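Local structure of polyketide biosynthesis cytochrome P450 PksS (Bacillus subtilis, 4YZR) at residues N248-H260 with V278-M290. The protein oxidises dihydrobacillaene as a haem-dependent cytochrome P450 monooxygenase in the biosynthesis of the polyketide antibiotic bacillaene. Numbering follows the deposited sequence.
Sequences NLLGSGTLALLQH and VEELLRYTSPVVM. With HEM (protoporphyrin IX containing Fe), chain C.
The rings of His260 and Tyr284 meet almost at right angles, planes at 87°, in an oblique pairing: Tyr284 OH lies near the imidazole plane at its edge, 3.4 Å from His260 CE1. Another edge of the imidazole is used by His260 ND1, which donates to Ala256 O (2.7 Å) and fixes the ring's rotation. Arg283 NH2 and water 2 lie in plane at edges of the Tyr284 ring, and Arg322 makes a cation-pi contact. Tyr284 CG, anti to the backbone N (chi1 -171°), sends the phenol past Ala256 CB. The Arg283 guanidinium grips Glu280 side-on, NE and NH2 each meeting one oxygen from above the carboxylate plane: the ExxR pair of the P450 K helix, with Arg337 also salt-bridged to Glu280. The axes of segments 248-259 and 278-285 approach to 9.5 Å at 96°. Leu281 CD2 comes against Gly253 O and Ala256 CB, while Thr285 CG2 presses on Ser252 O (3.5 Å). Leu249 CD1 packs on Leu282 CD2; Leu249 and Val288 line the haem pocket. The helices therefore pack through apolar side chains, polar links being left to water 1, which accepts from Ser252 OG and donates to Thr285 O, and water 2, between Gln259 OE1 and Tyr284 OH.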
ATOM      1  N   ASN A 248      -4.564   5.340   1.465  1.00  9.38           N
ATOM      2  CA  ASN A 248      -5.710   4.486   1.723  1.00 10.06           C
ATOM      3  C   ASN A 248      -5.701   4.012   3.164  1.00 10.66           C
ATOM      4  O   ASN A 248      -6.814   3.842   3.711  1.00 11.34           O
ATOM      5  CB  ASN A 248      -5.791   3.372   0.708  1.00 10.57           C
ATOM      6  CG  ASN A 248      -6.163   3.864  -0.641  1.00 10.78           C
ATOM      7  OD1 ASN A 248      -6.807   4.952  -0.664  1.00 13.23           O
ATOM      8  ND2 ASN A 248      -5.818   3.185  -1.638  1.00 12.85           N
ATOM      9  N   LEU A 249      -4.590   3.721   3.770  1.00  9.61           N
ATOM     10  CA  LEU A 249      -4.637   3.435   5.199  1.00  9.53           C
ATOM     11  C   LEU A 249      -5.333   4.578   5.935  1.00  9.46           C
ATOM     12  O   LEU A 249      -6.184   4.395   6.817  1.00 10.35           O
ATOM     13  CB  LEU A 249      -3.264   3.174   5.797  1.00 12.09           C
ATOM     14  CG  LEU A 249      -3.176   3.033   7.317  1.00 13.14           C
ATOM     15  CD1 LEU A 249      -4.051   1.910   7.876  1.00 15.18           C
ATOM     16  CD2 LEU A 249      -1.750   2.838   7.796  1.00 14.42           C
ATOM     17  N   LEU A 250      -4.869   5.809   5.660  1.00  9.01           N
ATOM     18  CA  LEU A 250      -5.425   6.932   6.410  1.00  8.85           C
ATOM     19  C   LEU A 250      -6.846   7.134   6.105  1.00  9.07           C
ATOM     20  O   LEU A 250      -7.655   7.440   7.011  1.00 10.61           O
ATOM     21  CB  LEU A 250      -4.636   8.177   6.090  1.00  9.67           C
ATOM     22  CG  LEU A 250      -3.172   8.199   6.469  1.00 11.71           C
ATOM     23  CD1 LEU A 250      -2.454   9.498   6.201  1.00 12.17           C
ATOM     24  CD2 LEU A 250      -2.867   7.676   7.833  1.00 14.12           C
ATOM     25  N   GLY A 251      -7.271   7.033   4.834  1.00  8.65           N
ATOM     26  CA  GLY A 251      -8.652   7.273   4.495  1.00  8.20           C
ATOM     27  C   GLY A 251      -9.584   6.204   5.001  1.00  9.00           C
ATOM     28  O   GLY A 251     -10.616   6.449   5.651  1.00 10.34           O
ATOM     29  N   SER A 252      -9.260   4.956   4.626  1.00  9.47           N
ATOM     30  CA  SER A 252     -10.081   3.865   5.026  1.00  9.01           C
ATOM     31  C   SER A 252     -10.033   3.626   6.501  1.00 11.80           C
ATOM     32  O   SER A 252     -11.017   3.206   7.075  1.00 11.80           O
ATOM     33  CB  SER A 252      -9.656   2.602   4.286  1.00 11.86           C
ATOM     34  OG  SER A 252      -9.836   2.759   2.897  1.00 13.00           O
ATOM     35  N   GLY A 253      -8.909   3.871   7.131  1.00 11.18           N
ATOM     36  CA  GLY A 253      -8.864   3.763   8.611  1.00 11.20           C
ATOM     37  C   GLY A 253      -9.738   4.797   9.256  1.00 12.29           C
ATOM     38  O   GLY A 253     -10.421   4.450  10.230  1.00 12.59           O
ATOM     39  N   THR A 254      -9.738   6.030   8.719  1.00 10.17           N
ATOM     40  CA  THR A 254     -10.621   7.057   9.285  1.00  9.98           C
ATOM     41  C   THR A 254     -12.050   6.576   9.124  1.00 10.68           C
ATOM     42  O   THR A 254     -12.899   6.652  10.063  1.00 12.04           O
ATOM     43  CB  THR A 254     -10.398   8.396   8.616  1.00 10.83           C
ATOM     44  OG1 THR A 254      -9.101   8.854   8.945  1.00 12.56           O
ATOM     45  CG2 THR A 254     -11.368   9.456   9.123  1.00 13.33           C
ATOM     46  N   LEU A 255     -12.424   6.128   7.936  1.00 10.45           N
ATOM     47  CA  LEU A 255     -13.778   5.644   7.692  1.00 10.30           C
ATOM     48  C   LEU A 255     -14.143   4.548   8.728  1.00 11.17           C
ATOM     49  O   LEU A 255     -15.231   4.565   9.329  1.00 12.79           O
ATOM     50  CB  LEU A 255     -13.974   5.152   6.254  1.00 11.28           C
ATOM     51  CG  LEU A 255     -15.303   4.444   5.981  1.00 11.46           C
ATOM     52  CD1 LEU A 255     -16.490   5.386   6.213  1.00 11.99           C
ATOM     53  CD2 LEU A 255     -15.342   3.898   4.553  1.00 13.16           C
ATOM     54  N   ALA A 256     -13.252   3.573   8.909  1.00 10.88           N
ATOM     55  CA  ALA A 256     -13.560   2.463   9.821  1.00 12.28           C
ATOM     56  C   ALA A 256     -13.752   3.018  11.235  1.00 12.49           C
ATOM     57  O   ALA A 256     -14.697   2.536  11.924  1.00 14.06           O
ATOM     58  CB  ALA A 256     -12.470   1.414   9.775  1.00 13.19           C
ATOM     59  N   LEU A 257     -12.940   3.911  11.719  1.00 12.52           N
ATOM     60  CA  LEU A 257     -13.165   4.528  13.020  1.00 11.40           C
ATOM     61  C   LEU A 257     -14.486   5.255  13.073  1.00 15.12           C
ATOM     62  O   LEU A 257     -15.194   5.039  14.080  1.00 16.61           O
ATOM     63  CB  LEU A 257     -12.043   5.460  13.368  1.00 12.75           C
ATOM     64  CG  LEU A 257     -10.670   4.850  13.631  1.00 13.19           C
ATOM     65  CD1 LEU A 257      -9.570   5.898  13.643  1.00 13.98           C
ATOM     66  CD2 LEU A 257     -10.658   4.013  14.912  1.00 14.32           C
ATOM     67  N   LEU A 258     -14.903   5.958  12.039  1.00 12.58           N
ATOM     68  CA  LEU A 258     -16.175   6.689  12.022  1.00 14.01           C
ATOM     69  C   LEU A 258     -17.355   5.733  11.955  1.00 15.79           C
ATOM     70  O   LEU A 258     -18.463   6.188  12.343  1.00 19.06           O
ATOM     71  CB  LEU A 258     -16.175   7.754  10.935  1.00 14.94           C
ATOM     72  CG  LEU A 258     -15.093   8.818  11.073  1.00 15.02           C
ATOM     73  CD1 LEU A 258     -15.175   9.743   9.877  1.00 17.00           C
ATOM     74  CD2 LEU A 258     -15.214   9.554  12.392  1.00 17.84           C
ATOM     75  N   GLN A 259     -17.197   4.508  11.471  1.00 14.15           N
ATOM     76  CA  GLN A 259     -18.260   3.523  11.421  1.00 15.15           C
ATOM     77  C   GLN A 259     -18.357   2.693  12.657  1.00 16.69           C
ATOM     78  O   GLN A 259     -19.348   1.954  12.783  1.00 19.07           O
ATOM     79  CB  GLN A 259     -18.056   2.592  10.255  1.00 18.81           C
ATOM     80  CG  GLN A 259     -18.148   3.149   8.860  1.00 19.29           C
ATOM     81  CD  GLN A 259     -17.511   2.120   7.815  1.00 19.06           C
ATOM     82  OE1 GLN A 259     -16.528   1.313   8.106  1.00 24.87           O
ATOM     83  NE2 GLN A 259     -17.968   2.208   6.709  1.00 20.80           N
ATOM     84  N   HIS A 260     -17.410   2.837  13.573  1.00 15.43           N
ATOM     85  CA  HIS A 260     -17.327   2.069  14.819  1.00 15.58           C
ATOM     86  C   HIS A 260     -17.097   2.960  16.002  1.00 15.42           C
ATOM     87  O   HIS A 260     -16.032   3.092  16.552  1.00 18.05           O
ATOM     88  CB  HIS A 260     -16.215   1.008  14.730  1.00 14.34           C
ATOM     89  CG  HIS A 260     -16.401  -0.010  13.651  1.00 15.94           C
ATOM     90  ND1 HIS A 260     -16.081   0.212  12.322  1.00 16.69           N
ATOM     91  CD2 HIS A 260     -16.938  -1.252  13.684  1.00 19.84           C
ATOM     92  CE1 HIS A 260     -16.346  -0.862  11.605  1.00 18.10           C
ATOM     93  NE2 HIS A 260     -16.821  -1.785  12.429  1.00 18.69           N
ATOM     94  N   VAL A 278      -3.788   0.906  15.117  1.00 10.12           N
ATOM     95  CA  VAL A 278      -3.239   0.956  13.684  1.00  9.58           C
ATOM     96  C   VAL A 278      -3.163  -0.444  13.145  1.00 10.28           C
ATOM     97  O   VAL A 278      -3.493  -0.649  11.961  1.00  9.94           O
ATOM     98  CB  VAL A 278      -1.948   1.724  13.659  1.00 10.56           C
ATOM     99  CG1 VAL A 278      -1.263   1.524  12.304  1.00 12.24           C
ATOM    100  CG2 VAL A 278      -2.218   3.207  13.952  1.00 13.03           C
ATOM    101  N   GLU A 279      -2.736  -1.424  13.909  1.00  9.68           N
ATOM    102  CA  GLU A 279      -2.669  -2.763  13.396  1.00  9.79           C
ATOM    103  C   GLU A 279      -4.025  -3.337  13.086  1.00  9.53           C
ATOM    104  O   GLU A 279      -4.245  -4.032  12.072  1.00  9.78           O
ATOM    105  CB  GLU A 279      -1.951  -3.698  14.377  1.00 10.71           C
ATOM    106  CG  GLU A 279      -0.534  -3.316  14.635  1.00 11.20           C
ATOM    107  CD  GLU A 279       0.264  -3.171  13.440  1.00 12.21           C
ATOM    108  OE1 GLU A 279       0.409  -4.181  12.658  1.00 13.48           O
ATOM    109  OE2 GLU A 279       0.824  -2.116  13.184  1.00 13.55           O
ATOM    110  N   GLU A 280      -5.022  -3.012  13.913  1.00  9.44           N
ATOM    111  CA  GLU A 280      -6.380  -3.434  13.618  1.00 10.35           C
ATOM    112  C   GLU A 280      -6.953  -2.761  12.413  1.00 10.07           C
ATOM    113  O   GLU A 280      -7.647  -3.404  11.619  1.00 11.66           O
ATOM    114  CB  GLU A 280      -7.267  -3.291  14.842  1.00 12.26           C
ATOM    115  CG  GLU A 280      -8.685  -3.718  14.626  1.00 12.62           C
ATOM    116  CD  GLU A 280      -8.901  -5.186  14.482  1.00 14.02           C
ATOM    117  OE1 GLU A 280      -7.952  -5.967  14.302  1.00 13.83           O
ATOM    118  OE2 GLU A 280     -10.111  -5.687  14.630  1.00 13.87           O
ATOM    119  N   LEU A 281      -6.642  -1.480  12.249  1.00 10.03           N
ATOM    120  CA  LEU A 281      -7.095  -0.804  11.021  1.00  9.93           C
ATOM    121  C   LEU A 281      -6.413  -1.398   9.808  1.00  9.04           C
ATOM    122  O   LEU A 281      -7.068  -1.545   8.764  1.00  8.93           O
ATOM    123  CB  LEU A 281      -6.915   0.700  11.154  1.00  9.91           C
ATOM    124  CG  LEU A 281      -7.812   1.336  12.241  1.00 11.15           C
ATOM    125  CD1 LEU A 281      -7.406   2.756  12.482  1.00 12.75           C
ATOM    126  CD2 LEU A 281      -9.248   1.311  11.950  1.00 11.47           C
ATOM    127  N   LEU A 282      -5.151  -1.748   9.868  1.00  9.20           N
ATOM    128  CA  LEU A 282      -4.502  -2.456   8.755  1.00  8.36           C
ATOM    129  C   LEU A 282      -5.190  -3.740   8.471  1.00  9.29           C
ATOM    130  O   LEU A 282      -5.453  -4.065   7.291  1.00  9.00           O
ATOM    131  CB  LEU A 282      -3.059  -2.700   9.089  1.00  8.41           C
ATOM    132  CG  LEU A 282      -2.116  -1.522   8.941  1.00  9.86           C
ATOM    133  CD1 LEU A 282      -0.870  -1.606   9.786  1.00 11.13           C
ATOM    134  CD2 LEU A 282      -1.778  -1.296   7.451  1.00  9.88           C
ATOM    135  N   ARG A 283      -5.511  -4.540   9.477  1.00  8.64           N
ATOM    136  CA  ARG A 283      -6.149  -5.796   9.270  1.00  8.81           C
ATOM    137  C   ARG A 283      -7.511  -5.644   8.640  1.00  9.47           C
ATOM    138  O   ARG A 283      -7.844  -6.349   7.677  1.00 10.11           O
ATOM    139  CB  ARG A 283      -6.304  -6.569  10.593  1.00  9.94           C
ATOM    140  CG  ARG A 283      -6.942  -7.910  10.455  1.00  9.74           C
ATOM    141  CD  ARG A 283      -7.442  -8.543  11.771  1.00 10.04           C
ATOM    142  NE  ARG A 283      -8.593  -7.886  12.286  1.00 10.81           N
ATOM    143  CZ  ARG A 283      -9.846  -8.222  11.979  1.00 12.58           C
ATOM    144  NH1 ARG A 283     -10.133  -9.192  11.178  1.00 14.27           N
ATOM    145  NH2 ARG A 283     -10.878  -7.511  12.481  1.00 13.57           N
ATOM    146  N   TYR A 284      -8.331  -4.767   9.175  1.00  9.04           N
ATOM    147  CA  TYR A 284      -9.736  -4.608   8.795  1.00  9.86           C
ATOM    148  C   TYR A 284      -9.881  -3.879   7.459  1.00 10.42           C
ATOM    149  O   TYR A 284     -10.789  -4.278   6.664  1.00 11.48           O
ATOM    150  CB  TYR A 284     -10.416  -3.830   9.917  1.00 11.66           C
ATOM    151  CG  TYR A 284     -11.915  -3.746   9.800  1.00 12.81           C
ATOM    152  CD1 TYR A 284     -12.716  -4.710  10.311  1.00 15.47           C
ATOM    153  CD2 TYR A 284     -12.467  -2.705   9.155  1.00 14.38           C
ATOM    154  CE1 TYR A 284     -14.138  -4.560  10.182  1.00 17.77           C
ATOM    155  CE2 TYR A 284     -13.850  -2.560   9.007  1.00 17.35           C
ATOM    156  CZ  TYR A 284     -14.613  -3.488   9.517  1.00 16.71           C
ATOM    157  OH  TYR A 284     -16.009  -3.336   9.342  1.00 19.73           O
ATOM    158  N   THR A 285      -9.038  -2.928   7.134  1.00  9.77           N
ATOM    159  CA  THR A 285      -9.203  -2.159   5.928  1.00 10.88           C
ATOM    160  C   THR A 285      -8.388  -2.718   4.815  1.00 10.41           C
ATOM    161  O   THR A 285      -8.633  -2.307   3.667  1.00 10.66           O
ATOM    162  CB  THR A 285      -8.844  -0.676   6.113  1.00 11.67           C
ATOM    163  OG1 THR A 285      -7.438  -0.449   6.274  1.00 12.39           O
ATOM    164  CG2 THR A 285      -9.707  -0.019   7.252  1.00 12.51           C
ATOM    165  N   SER A 286      -7.366  -3.537   5.043  1.00  9.38           N
ATOM    166  CA  SER A 286      -6.497  -4.149   4.040  1.00  9.58           C
ATOM    167  C   SER A 286      -6.300  -3.220   2.840  1.00  9.42           C
ATOM    168  O   SER A 286      -6.760  -3.606   1.686  1.00 10.76           O
ATOM    169  CB  SER A 286      -7.051  -5.494   3.612  1.00 10.69           C
ATOM    170  OG  SER A 286      -7.110  -6.402   4.759  1.00 11.53           O
ATOM    171  N   PRO A 287      -5.584  -2.118   2.923  1.00  9.18           N
ATOM    172  CA  PRO A 287      -5.415  -1.163   1.814  1.00 10.20           C
ATOM    173  C   PRO A 287      -4.995  -1.849   0.577  1.00  9.81           C
ATOM    174  O   PRO A 287      -5.460  -1.497  -0.546  1.00  9.55           O
ATOM    175  CB  PRO A 287      -4.412  -0.189   2.349  1.00 11.13           C
ATOM    176  CG  PRO A 287      -4.604  -0.218   3.858  1.00 12.12           C
ATOM    177  CD  PRO A 287      -4.933  -1.653   4.198  1.00 10.29           C
ATOM    178  N   VAL A 288      -4.070  -2.786   0.646  1.00  9.45           N
ATOM    179  CA  VAL A 288      -3.821  -3.743  -0.424  1.00  8.21           C
ATOM    180  C   VAL A 288      -4.730  -4.915  -0.122  1.00  9.04           C
ATOM    181  O   VAL A 288      -4.490  -5.748   0.796  1.00  9.98           O
ATOM    182  CB  VAL A 288      -2.363  -4.159  -0.505  1.00  9.77           C
ATOM    183  CG1 VAL A 288      -2.208  -5.143  -1.636  1.00 10.78           C
ATOM    184  CG2 VAL A 288      -1.458  -2.968  -0.640  1.00 11.08           C
ATOM    185  N   VAL A 289      -5.798  -5.025  -0.843  1.00  8.61           N
ATOM    186  CA  VAL A 289      -6.830  -6.037  -0.523  1.00  8.55           C
ATOM    187  C   VAL A 289      -6.507  -7.375  -1.171  1.00  8.90           C
ATOM    188  O   VAL A 289      -6.992  -8.442  -0.685  1.00  9.33           O
ATOM    189  CB  VAL A 289      -8.248  -5.515  -0.795  1.00 10.25           C
ATOM    190  CG1 VAL A 289      -8.556  -5.502  -2.279  1.00 11.50           C
ATOM    191  CG2 VAL A 289      -9.296  -6.270  -0.043  1.00 11.81           C
ATOM    192  N   MET A 290      -5.770  -7.354  -2.238  1.00  9.05           N
ATOM    193  CA  MET A 290      -5.332  -8.534  -2.923  1.00 10.62           C
ATOM    194  C   MET A 290      -4.011  -8.230  -3.539  1.00 10.90           C
ATOM    195  O   MET A 290      -3.788  -7.080  -3.944  1.00 11.83           O
ATOM    196  CB  MET A 290      -6.333  -8.906  -4.111  1.00 17.05           C
ATOM    197  CG  MET A 290      -7.521  -9.581  -3.830  1.00 22.89           C
ATOM    198  SD  MET A 290      -8.027 -10.239  -5.506  1.00 18.21           S
ATOM    199  CE  MET A 290      -9.721 -10.334  -5.120  1.00 33.19           C
TER
HETATM  200  CHA HEM C 502       5.880  -4.322  -0.308  0.93  8.82           C
HETATM  201  CHB HEM C 502       1.669  -3.112   1.730  0.93  7.20           C
HETATM  202  CHC HEM C 502       3.353   1.385   2.498  0.93  7.08           C
HETATM  203  CHD HEM C 502       7.458   0.178   0.328  0.93  9.16           C
HETATM  204  C1A HEM C 502       4.586  -4.387   0.154  0.93  7.99           C
HETATM  205  C2A HEM C 502       3.695  -5.555   0.189  0.93  7.57           C
HETATM  206  C3A HEM C 502       2.541  -5.189   0.686  0.93  7.39           C
HETATM  207  C4A HEM C 502       2.665  -3.787   1.094  0.93  7.26           C
HETATM  208  CMA HEM C 502       1.309  -5.996   0.799  0.93  8.20           C
HETATM  209  CAA HEM C 502       4.038  -6.918  -0.426  0.93  9.04           C
HETATM  210  CBA HEM C 502       3.632  -7.025  -1.824  0.93 10.10           C
HETATM  211  CGA HEM C 502       3.876  -8.408  -2.569  0.93 10.28           C
HETATM  212  O1A HEM C 502       3.333  -8.444  -3.727  0.93 11.37           O
HETATM  213  O2A HEM C 502       4.462  -9.199  -1.928  0.93 11.17           O
HETATM  214  C1B HEM C 502       1.756  -1.773   2.107  0.93  6.53           C
HETATM  215  C2B HEM C 502       0.767  -1.033   2.820  0.93  6.25           C
HETATM  216  C3B HEM C 502       1.195   0.232   3.052  0.93  6.89           C
HETATM  217  C4B HEM C 502       2.530   0.283   2.457  0.93  6.77           C
HETATM  218  CMB HEM C 502      -0.503  -1.634   3.212  0.93  7.64           C
HETATM  219  CAB HEM C 502       0.579   1.371   3.710  0.93  7.88           C
HETATM  220  CBB HEM C 502      -0.388   1.224   4.546  0.93 13.04           C
HETATM  221  C1C HEM C 502       4.634   1.493   2.027  0.93  7.48           C
HETATM  222  C2C HEM C 502       5.490   2.614   2.043  0.93  7.93           C
HETATM  223  C3C HEM C 502       6.689   2.275   1.415  0.93  8.92           C
HETATM  224  C4C HEM C 502       6.520   0.927   0.976  0.93  7.84           C
HETATM  225  CMC HEM C 502       5.129   3.865   2.800  0.93  8.96           C
HETATM  226  CAC HEM C 502       7.874   3.089   1.200  0.93 10.30           C
HETATM  227  CBC HEM C 502       7.854   4.369   1.100  0.93 16.19           C
HETATM  228  C1D HEM C 502       7.413  -1.139  -0.062  0.93  8.11           C
HETATM  229  C2D HEM C 502       8.450  -1.815  -0.803  0.93  9.68           C
HETATM  230  C3D HEM C 502       8.002  -3.096  -0.957  0.93  8.96           C
HETATM  231  C4D HEM C 502       6.685  -3.208  -0.299  0.93  8.13           C
HETATM  232  CMD HEM C 502       9.789  -1.248  -1.222  0.93  9.90           C
HETATM  233  CAD HEM C 502       8.712  -4.247  -1.622  0.93  9.65           C
HETATM  234  CBD HEM C 502       9.557  -5.033  -0.668  0.93  9.97           C
HETATM  235  CGD HEM C 502      10.413  -6.172  -1.303  0.93 10.07           C
HETATM  236  O1D HEM C 502      10.068  -6.540  -2.431  0.93 11.16           O
HETATM  237  O2D HEM C 502      11.319  -6.633  -0.582  0.93 12.42           O
HETATM  238  NA  HEM C 502       3.936  -3.384   0.798  0.93  7.60           N
HETATM  239  NB  HEM C 502       2.840  -0.941   1.950  0.93  7.37           N
HETATM  240  NC  HEM C 502       5.288   0.472   1.394  0.93  8.26           N
HETATM  241  ND  HEM C 502       6.349  -1.963   0.216  0.93  8.19           N
HETATM  242 FE   HEM C 502       4.643  -1.478   1.142  0.93  7.61          FE
HETATM  243  O   HOH W   1      -9.304   0.069   2.330  1.00 14.48           O
HETATM  244  O   HOH W   2     -16.876  -1.516   7.644  1.00 28.91           O